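Local coordinates for uncharacterized protein AF_1548 (PDB 1Y88), which is of unknown function but probably binds DNA and may act as an endonuclease, at residues Tyr73-Arg85 / Ile99-Tyr112. Residues are numbered along the deposited sequence; the frame is centred on the assembly and turned at random.
Sequences YTGLKEAMYTYAR and IFTNTKFSEEAKKY. With SO4 (sulfate ion), chain D; SO4 (sulfate ion), chain C; SO4 (sulfate ion), chain F.
Over one face of the Tyr-112 ring lies Met-80, its CG 3.8 Å from the ring centroid in a CH-pi contact and its SD farther above the same face, a Met-aromatic pair. Ala-79 O and Tyr-83 CB sit at the ring's edge, while Leu-76 CD1 meets Tyr-112 CB at 3.4 Å, the two side chains crossing at about a right angle. The Phe-105 ring carries Thr-101 CG2 on one face and Ile-99 CG2 at its edge; Tyr-73 has Lys-104 O at its ring edge. With CG anti to the backbone N (chi1 176°), Tyr-112 reaches across as a knob among Leu-76, Ala-79, Met-80 and Tyr-83; the small Ala-79 leaves room for it. With an alanine here instead of Tyr-112, this socket is likely to be left unfilled and Met-80 without its aromatic partner. Helix segments 76-85 and 107-112 run 27° apart, each following a short strand (73-74 and 104-105, paired in parallel) within the probable restriction-endonuclease-like domain. Thr-74 N donates to Lys-104 O at 2.8 Å, and Ser-106 N to Thr-74 O. First-turn amides, lacking a preceding turn to bond to, meet two sulfates, probably from the crystallisation liquor: Gly-75 N and Glu-78 N hold chain D, which a side chain at Gly-75 would strike. The short hydroxyl of Ser-106 suits an N-cap: OG accepts from Ala-109 N and donates to O4 of the chain C sulfate at 2.6 Å, which Leu-76 N also reaches.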
loop_
_atom_site.group_PDB
_atom_site.type_symbol
_atom_site.label_atom_id
_atom_site.label_comp_id
_atom_site.label_asym_id
_atom_site.label_seq_id
_atom_site.Cartn_x
_atom_site.Cartn_y
_atom_site.Cartn_z
ATOM N N TYR A 73 1.258 -6.804 -12.035
ATOM C CA TYR A 73 2.156 -5.646 -12.035
ATOM C C TYR A 73 2.506 -5.211 -10.626
ATOM O O TYR A 73 1.735 -5.427 -9.700
ATOM C CB TYR A 73 1.514 -4.435 -12.724
ATOM C CG TYR A 73 1.368 -4.530 -14.217
ATOM C CD1 TYR A 73 2.469 -4.381 -15.054
ATOM C CD2 TYR A 73 0.116 -4.712 -14.802
ATOM C CE1 TYR A 73 2.334 -4.444 -16.432
ATOM C CE2 TYR A 73 -0.024 -4.781 -16.192
ATOM C CZ TYR A 73 1.096 -4.648 -16.990
ATOM O OH TYR A 73 0.976 -4.713 -18.361
ATOM N N THR A 74 3.678 -4.592 -10.478
ATOM C CA THR A 74 3.973 -3.784 -9.311
ATOM C C THR A 74 3.473 -2.387 -9.666
ATOM O O THR A 74 3.893 -1.798 -10.657
ATOM C CB THR A 74 5.496 -3.760 -9.009
ATOM O OG1 THR A 74 5.887 -5.072 -8.584
ATOM C CG2 THR A 74 5.828 -2.778 -7.902
ATOM N N GLY A 75 2.558 -1.869 -8.861
ATOM C CA GLY A 75 1.823 -0.675 -9.283
ATOM C C GLY A 75 2.103 0.622 -8.556
ATOM O O GLY A 75 3.087 0.765 -7.818
ATOM N N LEU A 76 1.222 1.599 -8.796
ATOM C CA LEU A 76 1.464 2.960 -8.345
ATOM C C LEU A 76 1.481 3.049 -6.818
ATOM O O LEU A 76 2.313 3.717 -6.262
ATOM C CB LEU A 76 0.408 3.925 -8.942
ATOM C CG LEU A 76 0.437 5.360 -8.407
ATOM C CD1 LEU A 76 1.719 6.109 -8.820
ATOM C CD2 LEU A 76 -0.838 6.153 -8.862
ATOM N N LYS A 77 0.582 2.343 -6.147
ATOM C CA LYS A 77 0.543 2.399 -4.707
ATOM C C LYS A 77 1.886 1.974 -4.101
ATOM O O LYS A 77 2.408 2.654 -3.246
ATOM C CB LYS A 77 -0.621 1.572 -4.187
ATOM C CG LYS A 77 -0.667 1.406 -2.697
ATOM C CD LYS A 77 -2.035 0.861 -2.282
ATOM C CE LYS A 77 -1.904 0.010 -1.033
ATOM N NZ LYS A 77 -3.188 -0.175 -0.233
ATOM N N GLU A 78 2.442 0.860 -4.589
ATOM C CA GLU A 78 3.763 0.403 -4.125
ATOM C C GLU A 78 4.852 1.431 -4.347
ATOM O O GLU A 78 5.689 1.652 -3.456
ATOM C CB GLU A 78 4.162 -0.930 -4.779
ATOM C CG GLU A 78 5.690 -1.244 -4.644
ATOM C CD GLU A 78 6.114 -1.736 -3.244
ATOM O OE1 GLU A 78 5.236 -2.121 -2.430
ATOM O OE2 GLU A 78 7.345 -1.745 -2.961
ATOM N N ALA A 79 4.865 2.050 -5.529
ATOM C CA ALA A 79 5.822 3.110 -5.837
ATOM C C ALA A 79 5.709 4.308 -4.872
ATOM O O ALA A 79 6.701 4.824 -4.354
ATOM C CB ALA A 79 5.704 3.551 -7.302
ATOM N N MET A 80 4.473 4.740 -4.621
ATOM C CA MET A 80 4.254 5.881 -3.766
ATOM C C MET A 80 4.618 5.602 -2.307
ATOM O O MET A 80 5.210 6.452 -1.638
ATOM C CB MET A 80 2.778 6.382 -3.920
ATOM C CG MET A 80 2.371 6.725 -5.387
ATOM S SD MET A 80 0.679 7.597 -5.482
ATOM C CE MET A 80 0.983 8.443 -4.250
ATOM N N TYR A 81 4.250 4.440 -1.772
ATOM C CA TYR A 81 4.715 3.914 -0.457
ATOM C C TYR A 81 6.218 3.990 -0.328
ATOM O O TYR A 81 6.801 4.393 0.676
ATOM C CB TYR A 81 4.298 2.427 -0.323
ATOM C CG TYR A 81 4.805 1.627 0.899
ATOM C CD1 TYR A 81 4.916 2.204 2.168
ATOM C CD2 TYR A 81 5.095 0.255 0.779
ATOM C CE1 TYR A 81 5.340 1.435 3.290
ATOM C CE2 TYR A 81 5.515 -0.509 1.882
ATOM C CZ TYR A 81 5.631 0.087 3.127
ATOM O OH TYR A 81 6.056 -0.665 4.214
ATOM N N THR A 82 6.872 3.479 -1.381
ATOM C CA THR A 82 8.327 3.415 -1.407
ATOM C C THR A 82 8.929 4.794 -1.382
ATOM O O THR A 82 9.919 5.010 -0.712
ATOM C CB THR A 82 8.850 2.647 -2.645
ATOM O OG1 THR A 82 8.375 1.313 -2.551
ATOM C CG2 THR A 82 10.411 2.645 -2.707
ATOM N N TYR A 83 8.331 5.731 -2.117
ATOM C CA TYR A 83 8.842 7.083 -2.090
ATOM C C TYR A 83 8.729 7.662 -0.674
ATOM O O TYR A 83 9.660 8.316 -0.182
ATOM C CB TYR A 83 8.134 7.966 -3.124
ATOM C CG TYR A 83 8.662 9.388 -3.178
ATOM C CD1 TYR A 83 9.972 9.665 -3.553
ATOM C CD2 TYR A 83 7.828 10.469 -2.845
ATOM C CE1 TYR A 83 10.451 10.977 -3.613
ATOM C CE2 TYR A 83 8.293 11.766 -2.892
ATOM C CZ TYR A 83 9.604 12.021 -3.288
ATOM O OH TYR A 83 10.055 13.340 -3.343
ATOM N N ALA A 84 7.565 7.473 -0.039
ATOM C CA ALA A 84 7.410 7.932 1.368
ATOM C C ALA A 84 8.442 7.302 2.305
ATOM O O ALA A 84 8.984 7.972 3.194
ATOM C CB ALA A 84 5.977 7.653 1.870
ATOM N N ARG A 85 8.744 6.017 2.109
ATOM C CA ARG A 85 9.785 5.333 2.890
ATOM C C ARG A 85 11.124 6.021 2.710
ATOM O O ARG A 85 11.842 6.268 3.684
ATOM C CB ARG A 85 9.933 3.866 2.462
ATOM C CG ARG A 85 9.078 2.872 3.196
ATOM C CD ARG A 85 8.514 1.867 2.195
ATOM N NE ARG A 85 9.007 0.494 2.266
ATOM C CZ ARG A 85 8.899 -0.374 1.253
ATOM N NH1 ARG A 85 8.369 0.009 0.109
ATOM N NH2 ARG A 85 9.331 -1.626 1.372
ATOM N N ILE A 99 13.373 0.201 -6.751
ATOM C CA ILE A 99 12.513 -0.968 -6.575
ATOM C C ILE A 99 12.931 -2.043 -7.575
ATOM O O ILE A 99 13.091 -1.760 -8.780
ATOM C CB ILE A 99 10.997 -0.621 -6.789
ATOM C CG1 ILE A 99 10.547 0.500 -5.825
ATOM C CG2 ILE A 99 10.108 -1.877 -6.555
ATOM C CD1 ILE A 99 9.093 1.108 -6.161
ATOM N N PHE A 100 13.080 -3.266 -7.076
ATOM C CA PHE A 100 13.226 -4.442 -7.942
ATOM C C PHE A 100 11.963 -5.266 -7.912
ATOM O O PHE A 100 11.417 -5.541 -6.844
ATOM C CB PHE A 100 14.390 -5.331 -7.471
ATOM C CG PHE A 100 15.759 -4.846 -7.907
ATOM C CD1 PHE A 100 16.491 -5.560 -8.874
ATOM C CD2 PHE A 100 16.332 -3.715 -7.333
ATOM C CE1 PHE A 100 17.769 -5.150 -9.260
ATOM C CE2 PHE A 100 17.611 -3.275 -7.734
ATOM C CZ PHE A 100 18.335 -4.012 -8.699
ATOM N N THR A 101 11.498 -5.668 -9.091
ATOM C CA THR A 101 10.406 -6.603 -9.155
ATOM C C THR A 101 10.740 -7.702 -10.165
ATOM O O THR A 101 11.487 -7.469 -11.121
ATOM C CB THR A 101 9.075 -5.898 -9.502
ATOM O OG1 THR A 101 7.991 -6.828 -9.347
ATOM C CG2 THR A 101 9.091 -5.365 -10.924
ATOM N N ASN A 102 10.171 -8.874 -9.959
ATOM C CA ASN A 102 10.373 -9.981 -10.880
ATOM C C ASN A 102 9.299 -10.044 -11.969
ATOM O O ASN A 102 9.328 -10.948 -12.780
ATOM C CB ASN A 102 10.467 -11.336 -10.147
ATOM C CG ASN A 102 9.163 -11.733 -9.451
ATOM O OD1 ASN A 102 8.323 -10.892 -9.114
ATOM N ND2 ASN A 102 8.984 -13.037 -9.244
ATOM N N THR A 103 8.350 -9.100 -11.970
ATOM C CA THR A 103 7.379 -9.009 -13.062
ATOM C C THR A 103 7.620 -7.714 -13.854
ATOM O O THR A 103 8.699 -7.518 -14.438
ATOM C CB THR A 103 5.875 -9.179 -12.595
ATOM O OG1 THR A 103 5.506 -8.149 -11.663
ATOM C CG2 THR A 103 5.666 -10.524 -11.913
ATOM N N LYS A 104 6.623 -6.824 -13.847
ATOM C CA LYS A 104 6.710 -5.551 -14.536
ATOM C C LYS A 104 6.089 -4.480 -13.659
ATOM O O LYS A 104 5.301 -4.797 -12.780
ATOM C CB LYS A 104 5.904 -5.599 -15.846
ATOM C CG LYS A 104 6.407 -6.624 -16.885
ATOM C CD LYS A 104 5.616 -6.539 -18.186
ATOM C CE LYS A 104 6.357 -7.293 -19.324
ATOM N NZ LYS A 104 5.580 -7.263 -20.590
ATOM N N PHE A 105 6.445 -3.237 -13.930
ATOM C CA PHE A 105 5.808 -2.089 -13.289
ATOM C C PHE A 105 4.665 -1.639 -14.179
ATOM O O PHE A 105 4.777 -1.694 -15.416
ATOM C CB PHE A 105 6.811 -0.972 -13.128
ATOM C CG PHE A 105 7.940 -1.336 -12.197
ATOM C CD1 PHE A 105 7.726 -1.322 -10.821
ATOM C CD2 PHE A 105 9.177 -1.765 -12.704
ATOM C CE1 PHE A 105 8.772 -1.698 -9.916
ATOM C CE2 PHE A 105 10.227 -2.126 -11.825
ATOM C CZ PHE A 105 10.017 -2.082 -10.430
ATOM N N SER A 106 3.574 -1.199 -13.566
ATOM C CA SER A 106 2.497 -0.577 -14.368
ATOM C C SER A 106 2.946 0.714 -15.051
ATOM O O SER A 106 3.934 1.347 -14.660
ATOM C CB SER A 106 1.275 -0.306 -13.485
ATOM O OG SER A 106 1.517 0.783 -12.610
ATOM N N GLU A 107 2.211 1.145 -16.081
ATOM C CA GLU A 107 2.585 2.418 -16.725
ATOM C C GLU A 107 2.495 3.582 -15.747
ATOM O O GLU A 107 3.289 4.508 -15.831
ATOM C CB GLU A 107 1.731 2.690 -17.947
ATOM C CG GLU A 107 1.924 1.645 -19.046
ATOM C CD GLU A 107 3.260 1.790 -19.825
ATOM O OE1 GLU A 107 4.137 2.637 -19.465
ATOM O OE2 GLU A 107 3.406 1.049 -20.828
ATOM N N GLU A 108 1.540 3.522 -14.822
ATOM C CA GLU A 108 1.391 4.587 -13.828
ATOM C C GLU A 108 2.582 4.583 -12.880
ATOM O O GLU A 108 3.103 5.619 -12.553
ATOM C CB GLU A 108 0.092 4.436 -13.043
ATOM C CG GLU A 108 -1.166 4.754 -13.879
ATOM C CD GLU A 108 -1.403 6.254 -14.151
ATOM O OE1 GLU A 108 -0.533 7.107 -13.882
ATOM O OE2 GLU A 108 -2.496 6.588 -14.655
ATOM N N ALA A 109 3.004 3.402 -12.446
ATOM C CA ALA A 109 4.204 3.313 -11.586
ATOM C C ALA A 109 5.461 3.841 -12.300
ATOM O O ALA A 109 6.262 4.545 -11.700
ATOM C CB ALA A 109 4.408 1.856 -11.092
ATOM N N LYS A 110 5.629 3.494 -13.590
ATOM C CA LYS A 110 6.784 3.952 -14.371
ATOM C C LYS A 110 6.785 5.482 -14.459
ATOM O O LYS A 110 7.813 6.163 -14.259
ATOM C CB LYS A 110 6.758 3.325 -15.769
ATOM C CG LYS A 110 7.076 1.819 -15.792
ATOM C CD LYS A 110 7.039 1.347 -17.243
ATOM C CE LYS A 110 7.339 -0.153 -17.377
ATOM N NZ LYS A 110 7.230 -0.531 -18.835
ATOM N N LYS A 111 5.608 6.039 -14.732
ATOM C CA LYS A 111 5.486 7.493 -14.853
ATOM C C LYS A 111 5.802 8.206 -13.537
ATOM O O LYS A 111 6.567 9.169 -13.515
ATOM C CB LYS A 111 4.076 7.877 -15.339
ATOM C CG LYS A 111 3.947 9.382 -15.631
ATOM C CD LYS A 111 2.596 9.682 -16.284
ATOM C CE LYS A 111 2.449 11.220 -16.542
ATOM N NZ LYS A 111 1.112 11.488 -17.135
ATOM N N TYR A 112 5.196 7.734 -12.455
ATOM C CA TYR A 112 5.414 8.333 -11.131
ATOM C C TYR A 112 6.901 8.245 -10.727
ATOM O O TYR A 112 7.542 9.228 -10.292
ATOM C CB TYR A 112 4.519 7.626 -10.122
ATOM C CG TYR A 112 4.731 8.115 -8.697
ATOM C CD1 TYR A 112 4.164 9.339 -8.255
ATOM C CD2 TYR A 112 5.517 7.384 -7.817
ATOM C CE1 TYR A 112 4.406 9.814 -6.931
ATOM C CE2 TYR A 112 5.733 7.829 -6.484
ATOM C CZ TYR A 112 5.193 9.029 -6.057
ATOM O OH TYR A 112 5.431 9.404 -4.752
HETATM S S SO4 D . 0.254 -1.938 -6.082
HETATM O O1 SO4 D . -1.034 -1.798 -6.775
HETATM O O2 SO4 D . 1.073 -3.018 -6.683
HETATM O O3 SO4 D . 0.021 -2.258 -4.677
HETATM O O4 SO4 D . 0.949 -0.672 -6.175
HETATM S S SO4 C . -1.841 1.113 -11.203
HETATM O O1 SO4 C . -2.231 1.993 -12.303
HETATM O O2 SO4 C . -2.167 -0.240 -11.604
HETATM O O3 SO4 C . -2.596 1.480 -10.006
HETATM O O4 SO4 C . -0.404 1.227 -10.974
HETATM S S SO4 F . -1.779 10.011 -15.496
HETATM O O1 SO4 F . -0.813 9.068 -16.101
HETATM O O2 SO4 F . -2.192 9.512 -14.168
HETATM O O3 SO4 F . -2.953 10.013 -16.377
HETATM O O4 SO4 F . -1.220 11.342 -15.413
#